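Long-range contacts in botulinum neurotoxin type G (PDB 3MPP), which is a clostridial neurotoxin whose receptor-binding domain, the part crystallised, attaches the toxin to the host cell surface: residues Q39-N44 with F195-D200; W72-K77 with N141-I146. The protein carries 4 engineered substitutions. All blocks are in the same frame, centred on the assembly; numbering follows the deposited sequence.

Contact 1. Residues Q39-N44 with F195-D200; sequences QFKLNN and FVWIKD
Lys41 lies across two aromatic residues of segment 195-200: its CB sits over the centre of the six-membered ring of Trp197, 3.5 Å from the centroid, and its CE covers the face of Phe195. The chain is extended throughout, with CG trans to the backbone N (chi1 -175°), which carries NZ over the Phe195 ring at 4.6 Å from its centroid, a cation-pi contact. A lysine suits this place, its methylenes lying on the rings while NZ makes a salt bridge to Glu427. Between the strands, Phe40 N gives to Ile198 O at 2.9 Å, almost straight at 173°, and Ile198 N returns the bond to Phe40 O; Leu42 and Val196 repeat the exchange. The alternate residues bond outward, Gln39 and Lys41 to strand 30-33, Trp197 and Lys199 to strand 67-74. Gln39 OE1 accepts from Asn33 ND2 and its NE2 gives to Asn232 OD1, so both ends of this buried amide are used. On the buried face Ile198 CB lies over the rim of the Phe40 ring, and Phe40 CZ comes within 3.6 Å of Ile198 CG2. In this concanavalin-like beta sandwich, strand 39-43 thus lies between strands 30-33 and 195-204, while Leu42 and Val196 meet Leu186 of the opposing sheet.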
ATOM      1  N   GLN A  39      -5.659   7.681 -10.166  1.00 30.32           N
ATOM      2  CA  GLN A  39      -6.422   6.658  -9.440  1.00 30.25           C
ATOM      3  C   GLN A  39      -7.915   6.892  -9.546  1.00 33.56           C
ATOM      4  O   GLN A  39      -8.344   8.033  -9.579  1.00 36.28           O
ATOM      5  CB  GLN A  39      -6.037   6.649  -7.958  1.00 27.92           C
ATOM      6  CG  GLN A  39      -4.534   6.568  -7.696  1.00 29.71           C
ATOM      7  CD  GLN A  39      -4.213   6.609  -6.196  1.00 35.25           C
ATOM      8  OE1 GLN A  39      -5.102   6.827  -5.355  1.00 32.93           O
ATOM      9  NE2 GLN A  39      -2.947   6.399  -5.859  1.00 27.70           N
ATOM     10  N   PHE A  40      -8.713   5.820  -9.587  1.00 31.01           N
ATOM     11  CA  PHE A  40     -10.166   5.998  -9.512  1.00 31.61           C
ATOM     12  C   PHE A  40     -10.868   5.080  -8.519  1.00 30.54           C
ATOM     13  O   PHE A  40     -10.432   3.965  -8.263  1.00 35.02           O
ATOM     14  CB  PHE A  40     -10.862   5.953 -10.897  1.00 28.27           C
ATOM     15  CG  PHE A  40     -10.830   4.612 -11.572  1.00 32.09           C
ATOM     16  CD1 PHE A  40     -11.801   3.656 -11.298  1.00 32.89           C
ATOM     17  CD2 PHE A  40      -9.862   4.325 -12.526  1.00 38.50           C
ATOM     18  CE1 PHE A  40     -11.794   2.426 -11.939  1.00 34.31           C
ATOM     19  CE2 PHE A  40      -9.841   3.091 -13.169  1.00 40.16           C
ATOM     20  CZ  PHE A  40     -10.820   2.137 -12.879  1.00 32.49           C
ATOM     21  N   LYS A  41     -11.975   5.581  -7.984  1.00 26.42           N
ATOM     22  CA  LYS A  41     -12.747   4.886  -6.969  1.00 24.81           C
ATOM     23  C   LYS A  41     -14.135   4.546  -7.517  1.00 23.54           C
ATOM     24  O   LYS A  41     -14.879   5.428  -7.952  1.00 34.31           O
ATOM     25  CB  LYS A  41     -12.879   5.793  -5.743  1.00 23.65           C
ATOM     26  CG  LYS A  41     -13.572   5.184  -4.523  1.00 23.24           C
ATOM     27  CD  LYS A  41     -13.691   6.301  -3.461  1.00 28.26           C
ATOM     28  CE  LYS A  41     -14.382   5.887  -2.190  1.00 37.74           C
ATOM     29  NZ  LYS A  41     -14.431   7.060  -1.255  1.00 29.81           N
ATOM     30  N   LEU A  42     -14.472   3.264  -7.490  1.00 25.20           N
ATOM     31  CA  LEU A  42     -15.824   2.799  -7.804  1.00 29.37           C
ATOM     32  C   LEU A  42     -16.630   2.649  -6.522  1.00 30.57           C
ATOM     33  O   LEU A  42     -16.227   1.923  -5.614  1.00 29.32           O
ATOM     34  CB  LEU A  42     -15.764   1.452  -8.522  1.00 24.58           C
ATOM     35  CG  LEU A  42     -14.951   1.385  -9.821  1.00 28.70           C
ATOM     36  CD1 LEU A  42     -14.897  -0.032 -10.355  1.00 31.70           C
ATOM     37  CD2 LEU A  42     -15.547   2.333 -10.862  1.00 32.80           C
ATOM     38  N   ASN A  43     -17.765   3.341  -6.463  1.00 27.97           N
ATOM     39  CA  ASN A  43     -18.725   3.228  -5.367  1.00 25.81           C
ATOM     40  C   ASN A  43     -19.820   2.246  -5.769  1.00 30.56           C
ATOM     41  O   ASN A  43     -19.854   1.785  -6.914  1.00 27.43           O
ATOM     42  CB  ASN A  43     -19.348   4.600  -5.064  1.00 23.26           C
ATOM     43  CG  ASN A  43     -18.309   5.648  -4.653  1.00 36.12           C
ATOM     44  OD1 ASN A  43     -18.247   6.750  -5.215  1.00 37.92           O
ATOM     45  ND2 ASN A  43     -17.492   5.306  -3.679  1.00 24.15           N
ATOM     46  N   ASN A  44     -20.720   1.926  -4.840  1.00 24.38           N
ATOM     47  CA  ASN A  44     -21.743   0.932  -5.126  1.00 23.62           C
ATOM     48  C   ASN A  44     -23.008   1.567  -5.686  1.00 28.16           C
ATOM     49  O   ASN A  44     -24.018   1.671  -4.998  1.00 27.53           O
ATOM     50  CB  ASN A  44     -22.081   0.085  -3.893  1.00 24.54           C
ATOM     51  CG  ASN A  44     -22.870  -1.168  -4.263  1.00 31.10           C
ATOM     52  OD1 ASN A  44     -23.156  -1.402  -5.441  1.00 33.44           O
ATOM     53  ND2 ASN A  44     -23.223  -1.973  -3.269  1.00 25.84           N
ATOM     54  N   PHE A 195     -16.623   0.271  -1.669  1.00 21.52           N
ATOM     55  CA  PHE A 195     -15.924   0.940  -2.752  1.00 25.37           C
ATOM     56  C   PHE A 195     -14.667   0.151  -3.055  1.00 28.09           C
ATOM     57  O   PHE A 195     -14.259  -0.692  -2.258  1.00 29.78           O
ATOM     58  CB  PHE A 195     -15.590   2.397  -2.395  1.00 19.93           C
ATOM     59  CG  PHE A 195     -14.691   2.538  -1.192  1.00 25.22           C
ATOM     60  CD1 PHE A 195     -13.310   2.507  -1.333  1.00 19.74           C
ATOM     61  CD2 PHE A 195     -15.231   2.677   0.084  1.00 28.46           C
ATOM     62  CE1 PHE A 195     -12.472   2.623  -0.219  1.00 27.41           C
ATOM     63  CE2 PHE A 195     -14.408   2.790   1.192  1.00 27.43           C
ATOM     64  CZ  PHE A 195     -13.019   2.764   1.038  1.00 30.45           C
ATOM     65  N   VAL A 196     -14.087   0.406  -4.223  1.00 20.48           N
ATOM     66  CA  VAL A 196     -12.839  -0.216  -4.625  1.00 22.79           C
ATOM     67  C   VAL A 196     -12.011   0.844  -5.325  1.00 27.33           C
ATOM     68  O   VAL A 196     -12.544   1.585  -6.153  1.00 26.27           O
ATOM     69  CB  VAL A 196     -13.071  -1.375  -5.645  1.00 31.18           C
ATOM     70  CG1 VAL A 196     -11.779  -2.140  -5.860  1.00 29.32           C
ATOM     71  CG2 VAL A 196     -14.175  -2.309  -5.175  1.00 38.08           C
ATOM     72  N   TRP A 197     -10.719   0.923  -5.006  1.00 26.15           N
ATOM     73  CA  TRP A 197      -9.816   1.835  -5.721  1.00 24.64           C
ATOM     74  C   TRP A 197      -9.033   1.038  -6.759  1.00 27.95           C
ATOM     75  O   TRP A 197      -8.594  -0.084  -6.490  1.00 23.53           O
ATOM     76  CB  TRP A 197      -8.825   2.534  -4.759  1.00 25.06           C
ATOM     77  CG  TRP A 197      -9.397   3.702  -3.994  1.00 27.26           C
ATOM     78  CD1 TRP A 197      -9.931   3.685  -2.729  1.00 20.90           C
ATOM     79  CD2 TRP A 197      -9.467   5.063  -4.442  1.00 26.40           C
ATOM     80  NE1 TRP A 197     -10.336   4.959  -2.371  1.00 23.30           N
ATOM     81  CE2 TRP A 197     -10.053   5.819  -3.401  1.00 23.70           C
ATOM     82  CE3 TRP A 197      -9.097   5.715  -5.636  1.00 28.05           C
ATOM     83  CZ2 TRP A 197     -10.288   7.193  -3.520  1.00 28.66           C
ATOM     84  CZ3 TRP A 197      -9.319   7.073  -5.748  1.00 29.91           C
ATOM     85  CH2 TRP A 197      -9.910   7.803  -4.694  1.00 33.38           C
ATOM     86  N   ILE A 198      -8.838   1.633  -7.935  1.00 27.08           N
ATOM     87  CA  ILE A 198      -8.069   1.008  -9.009  1.00 30.50           C
ATOM     88  C   ILE A 198      -7.082   2.019  -9.607  1.00 31.62           C
ATOM     89  O   ILE A 198      -7.390   3.207  -9.704  1.00 31.45           O
ATOM     90  CB  ILE A 198      -9.008   0.489 -10.124  1.00 34.19           C
ATOM     91  CG1 ILE A 198      -9.825  -0.702  -9.612  1.00 25.98           C
ATOM     92  CG2 ILE A 198      -8.210   0.104 -11.372  1.00 29.73           C
ATOM     93  CD1 ILE A 198     -11.030  -1.022 -10.456  1.00 42.57           C
ATOM     94  N   LYS A 199      -5.899   1.550  -9.998  1.00 25.81           N
ATOM     95  CA  LYS A 199      -4.937   2.393 -10.687  1.00 30.64           C
ATOM     96  C   LYS A 199      -4.132   1.540 -11.656  1.00 31.72           C
ATOM     97  O   LYS A 199      -4.110   0.317 -11.542  1.00 32.61           O
ATOM     98  CB  LYS A 199      -3.989   3.086  -9.691  1.00 29.24           C
ATOM     99  CG  LYS A 199      -2.967   2.158  -9.039  1.00 32.98           C
ATOM    100  CD  LYS A 199      -1.966   2.955  -8.186  1.00 34.40           C
ATOM    101  CE  LYS A 199      -1.118   2.052  -7.303  1.00 35.66           C
ATOM    102  NZ  LYS A 199       0.029   2.797  -6.661  1.00 34.67           N
ATOM    103  N   ASP A 200      -3.486   2.203 -12.609  1.00 33.78           N
ATOM    104  CA  ASP A 200      -2.598   1.546 -13.563  1.00 39.93           C
ATOM    105  C   ASP A 200      -3.250   0.371 -14.271  1.00 40.62           C
ATOM    106  O   ASP A 200      -2.652  -0.699 -14.349  1.00 40.64           O
ATOM    107  CB  ASP A 200      -1.327   1.060 -12.856  1.00 42.61           C
ATOM    108  CG  ASP A 200      -0.499   2.196 -12.293  1.00 49.62           C
ATOM    109  OD1 ASP A 200      -0.558   3.314 -12.844  1.00 53.07           O
ATOM    110  OD2 ASP A 200       0.220   1.965 -11.299  1.00 60.48           O
TER

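Contact 2. Residues W72-K77 with N141-I146; sequences WVRTPK and NKWFSI
Val73 and Phe144 form an antiparallel hydrogen-bonded pair, Val73 N to Phe144 O at 3.0 Å and Phe144 N to Val73 O at 3.1 Å, although the two short strand axes are splayed, their directions 134° apart. Trp72 and Ser145 continue the pairing as a non-hydrogen-bonded pair; toward Thr75 and Asn141 it gives way: a water bridges Thr75 N and Lys142 O, accepting from the first and donating to the second, and Asn141 N reaches Thr75 O only weakly.

The side chains of Val73 and Phe144 meet on one face of the sheet, Val73 CG1 lying over the Phe144 ring, offset toward its rim and 3.6 Å from Phe144 CZ. They run alongside each other, a branched aliphatic residue and a flat ring making an apolar layer. On the other face of the sheet Ser145 CB lies over the Trp72 indole, 3.4 Å from Trp72 CE2; a small residue allows the large ring to lie flat against the neighbouring strand.

Arg74 crosses the face of Trp143 with its methylenes, and the chain then bends at chi3 (84°) to bring the guanidinium to Asn141. Arg74 NE and NH2 both grip Asn141 O, at 3.0 Å and 2.9 Å, and that oxygen lies close to the guanidinium plane. NE approaches from above the carbonyl plane, whereas NH2 is tilted from it by only 18°. The indole nitrogens have partners too, Trp72 NE1 bonding to Gln220 and Trp143 NE1 to Asn232.

Such chemistry suits a buried place: an arginine is long enough to lay its aliphatic part on an indole while its charged end meets a carbonyl and a carboxylate. That carboxylate, Asp426, forms a salt bridge with Arg74 NH2, probably offsetting the buried charge, and also accepts from Asn141 ND2, tying this strand end to the C-terminal part of the receptor-binding domain.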
ATOM      1  N   TRP A  72      -3.593  -2.333 -10.282  1.00 33.13           N
ATOM      2  CA  TRP A  72      -3.419  -2.352  -8.836  1.00 30.98           C
ATOM      3  C   TRP A  72      -4.784  -2.069  -8.252  1.00 33.86           C
ATOM      4  O   TRP A  72      -5.592  -1.373  -8.874  1.00 27.81           O
ATOM      5  CB  TRP A  72      -2.440  -1.270  -8.396  1.00 24.79           C
ATOM      6  CG  TRP A  72      -1.033  -1.448  -8.880  1.00 31.47           C
ATOM      7  CD1 TRP A  72      -0.607  -1.580 -10.179  1.00 33.41           C
ATOM      8  CD2 TRP A  72       0.148  -1.465  -8.067  1.00 29.37           C
ATOM      9  NE1 TRP A  72       0.766  -1.693 -10.217  1.00 33.37           N
ATOM     10  CE2 TRP A  72       1.252  -1.625  -8.931  1.00 34.76           C
ATOM     11  CE3 TRP A  72       0.377  -1.377  -6.687  1.00 34.89           C
ATOM     12  CZ2 TRP A  72       2.566  -1.692  -8.460  1.00 40.66           C
ATOM     13  CZ3 TRP A  72       1.692  -1.433  -6.223  1.00 31.34           C
ATOM     14  CH2 TRP A  72       2.764  -1.592  -7.108  1.00 35.11           C
ATOM     15  N   VAL A  73      -5.045  -2.615  -7.070  1.00 24.26           N
ATOM     16  CA  VAL A  73      -6.341  -2.459  -6.428  1.00 22.00           C
ATOM     17  C   VAL A  73      -6.155  -2.118  -4.944  1.00 30.70           C
ATOM     18  O   VAL A  73      -5.174  -2.539  -4.328  1.00 24.48           O
ATOM     19  CB  VAL A  73      -7.193  -3.749  -6.592  1.00 40.10           C
ATOM     20  CG1 VAL A  73      -6.537  -4.925  -5.875  1.00 39.93           C
ATOM     21  CG2 VAL A  73      -8.614  -3.538  -6.098  1.00 35.92           C
ATOM     22  N   ARG A  74      -7.085  -1.338  -4.388  1.00 25.30           N
ATOM     23  CA  ARG A  74      -7.126  -1.059  -2.950  1.00 28.60           C
ATOM     24  C   ARG A  74      -8.535  -1.308  -2.473  1.00 32.58           C
ATOM     25  O   ARG A  74      -9.451  -0.607  -2.887  1.00 31.54           O
ATOM     26  CB  ARG A  74      -6.835   0.415  -2.657  1.00 34.86           C
ATOM     27  CG  ARG A  74      -5.433   0.780  -2.327  1.00 55.51           C
ATOM     28  CD  ARG A  74      -5.420   2.180  -1.719  1.00 57.25           C
ATOM     29  NE  ARG A  74      -5.713   2.092  -0.309  1.00 47.07           N
ATOM     30  CZ  ARG A  74      -6.125   3.090   0.466  1.00 33.33           C
ATOM     31  NH1 ARG A  74      -6.330   4.317   0.001  1.00 34.09           N
ATOM     32  NH2 ARG A  74      -6.336   2.833   1.734  1.00 24.33           N
ATOM     33  N   THR A  75      -8.722  -2.292  -1.608  1.00 26.70           N
ATOM     34  CA  THR A  75     -10.054  -2.604  -1.121  1.00 26.04           C
ATOM     35  C   THR A  75     -10.099  -2.445   0.399  1.00 25.75           C
ATOM     36  O   THR A  75      -9.157  -2.817   1.091  1.00 27.49           O
ATOM     37  CB  THR A  75     -10.476  -4.043  -1.557  1.00 44.81           C
ATOM     38  OG1 THR A  75     -11.667  -4.433  -0.878  1.00 54.46           O
ATOM     39  CG2 THR A  75      -9.388  -5.042  -1.249  1.00 43.76           C
ATOM     40  N   PRO A  76     -11.207  -1.913   0.918  1.00 29.51           N
ATOM     41  CA  PRO A  76     -11.312  -1.566   2.341  1.00 25.64           C
ATOM     42  C   PRO A  76     -11.358  -2.781   3.259  1.00 24.87           C
ATOM     43  O   PRO A  76     -11.840  -3.837   2.874  1.00 24.99           O
ATOM     44  CB  PRO A  76     -12.631  -0.800   2.441  1.00 25.07           C
ATOM     45  CG  PRO A  76     -13.344  -1.001   1.129  1.00 23.96           C
ATOM     46  CD  PRO A  76     -12.448  -1.655   0.158  1.00 28.22           C
ATOM     47  N   LYS A  77     -10.862  -2.604   4.477  1.00 22.89           N
ATOM     48  CA  LYS A  77     -10.976  -3.616   5.519  1.00 20.48           C
ATOM     49  C   LYS A  77     -12.443  -3.999   5.701  1.00 24.07           C
ATOM     50  O   LYS A  77     -13.333  -3.170   5.557  1.00 23.94           O
ATOM     51  CB  LYS A  77     -10.457  -3.050   6.844  1.00 21.89           C
ATOM     52  CG  LYS A  77     -10.432  -4.038   7.997  1.00 17.87           C
ATOM     53  CD  LYS A  77      -9.985  -3.315   9.296  1.00 26.37           C
ATOM     54  CE  LYS A  77     -10.505  -4.043  10.530  1.00 31.56           C
ATOM     55  NZ  LYS A  77     -12.005  -3.981  10.624  1.00 25.97           N
ATOM     56  N   ASN A 141      -6.693  -3.145   2.724  1.00 22.89           N
ATOM     57  CA  ASN A 141      -6.746  -1.684   2.534  1.00 23.80           C
ATOM     58  C   ASN A 141      -5.490  -1.058   1.921  1.00 22.64           C
ATOM     59  O   ASN A 141      -5.322   0.167   1.939  1.00 25.44           O
ATOM     60  CB  ASN A 141      -7.075  -0.948   3.843  1.00 20.20           C
ATOM     61  CG  ASN A 141      -7.650   0.439   3.594  1.00 25.32           C
ATOM     62  OD1 ASN A 141      -8.476   0.619   2.693  1.00 22.09           O
ATOM     63  ND2 ASN A 141      -7.208   1.432   4.381  1.00 20.23           N
ATOM     64  N   LYS A 142      -4.616  -1.895   1.371  1.00 23.45           N
ATOM     65  CA  LYS A 142      -3.351  -1.425   0.809  1.00 27.72           C
ATOM     66  C   LYS A 142      -3.322  -1.633  -0.689  1.00 27.07           C
ATOM     67  O   LYS A 142      -3.816  -2.647  -1.177  1.00 26.12           O
ATOM     68  CB  LYS A 142      -2.181  -2.214   1.407  1.00 30.25           C
ATOM     69  CG  LYS A 142      -2.028  -2.051   2.917  1.00 27.49           C
ATOM     70  CD  LYS A 142      -0.757  -2.704   3.435  1.00 26.24           C
ATOM     71  CE  LYS A 142      -0.642  -2.438   4.921  1.00 35.61           C
ATOM     72  NZ  LYS A 142       0.555  -3.007   5.591  1.00 37.75           N
ATOM     73  N   TRP A 143      -2.718  -0.694  -1.414  1.00 28.37           N
ATOM     74  CA  TRP A 143      -2.468  -0.894  -2.833  1.00 27.68           C
ATOM     75  C   TRP A 143      -1.641  -2.151  -3.045  1.00 24.93           C
ATOM     76  O   TRP A 143      -0.613  -2.341  -2.407  1.00 25.84           O
ATOM     77  CB  TRP A 143      -1.705   0.286  -3.427  1.00 25.32           C
ATOM     78  CG  TRP A 143      -2.542   1.482  -3.673  1.00 31.11           C
ATOM     79  CD1 TRP A 143      -2.470   2.679  -3.018  1.00 27.37           C
ATOM     80  CD2 TRP A 143      -3.578   1.621  -4.653  1.00 29.65           C
ATOM     81  NE1 TRP A 143      -3.401   3.553  -3.528  1.00 33.91           N
ATOM     82  CE2 TRP A 143      -4.096   2.930  -4.529  1.00 29.81           C
ATOM     83  CE3 TRP A 143      -4.122   0.769  -5.619  1.00 27.01           C
ATOM     84  CZ2 TRP A 143      -5.126   3.408  -5.340  1.00 21.83           C
ATOM     85  CZ3 TRP A 143      -5.158   1.241  -6.417  1.00 24.91           C
ATOM     86  CH2 TRP A 143      -5.646   2.547  -6.276  1.00 26.86           C
ATOM     87  N   PHE A 144      -2.091  -3.016  -3.936  1.00 25.53           N
ATOM     88  CA  PHE A 144      -1.243  -4.112  -4.375  1.00 30.07           C
ATOM     89  C   PHE A 144      -1.482  -4.413  -5.843  1.00 26.86           C
ATOM     90  O   PHE A 144      -2.554  -4.142  -6.368  1.00 27.65           O
ATOM     91  CB  PHE A 144      -1.362  -5.358  -3.488  1.00 22.16           C
ATOM     92  CG  PHE A 144      -2.692  -6.063  -3.562  1.00 31.56           C
ATOM     93  CD1 PHE A 144      -2.932  -7.021  -4.533  1.00 26.08           C
ATOM     94  CD2 PHE A 144      -3.680  -5.815  -2.613  1.00 29.04           C
ATOM     95  CE1 PHE A 144      -4.145  -7.698  -4.583  1.00 33.39           C
ATOM     96  CE2 PHE A 144      -4.884  -6.486  -2.657  1.00 26.29           C
ATOM     97  CZ  PHE A 144      -5.118  -7.433  -3.649  1.00 35.98           C
ATOM     98  N   SER A 145      -0.444  -4.920  -6.499  1.00 27.39           N
ATOM     99  CA  SER A 145      -0.468  -5.138  -7.933  1.00 30.50           C
ATOM    100  C   SER A 145      -0.969  -6.535  -8.237  1.00 38.17           C
ATOM    101  O   SER A 145      -0.604  -7.492  -7.560  1.00 38.17           O
ATOM    102  CB  SER A 145       0.939  -4.975  -8.519  1.00 35.21           C
ATOM    103  OG  SER A 145       0.977  -5.359  -9.894  1.00 40.30           O
ATOM    104  N   ILE A 146      -1.803  -6.658  -9.261  1.00 33.84           N
ATOM    105  CA  ILE A 146      -2.207  -7.979  -9.703  1.00 33.37           C
ATOM    106  C   ILE A 146      -1.999  -8.086 -11.203  1.00 37.20           C
ATOM    107  O   ILE A 146      -2.196  -7.121 -11.934  1.00 39.16           O
ATOM    108  CB  ILE A 146      -3.667  -8.317  -9.323  1.00 41.20           C
ATOM    109  CG1 ILE A 146      -4.028  -9.718  -9.829  1.00 43.67           C
ATOM    110  CG2 ILE A 146      -4.618  -7.282  -9.872  1.00 41.34           C
ATOM    111  CD1 ILE A 146      -5.272 -10.304  -9.194  1.00 44.70           C
TER
HETATM  112  O   HOH W   1      -6.421  -3.914  -0.873  1.00 25.47           O

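How the contacts relate
Both contacts belong to one antiparallel sheet of the N-terminal receptor-binding subdomain, and contact 2 is nested within the chain loop that contact 1 closes. Their centres are 10 Å apart, and strand 195-204 joins them by pairing with both 39-43 and 67-74; Trp197 O and Lys199 O probably accept from Arg74 N and Trp72 N. Contact 1 is partly buried and built on regular strand pairing, with its lysine on the more exposed face. Contact 2 is almost wholly buried, and its pairing soon gives way to a bridging water and side-chain bonds to backbone. Glu427 and Asp426, adjacent in the chain, serve the cationic residues of contacts 1 and 2 respectively.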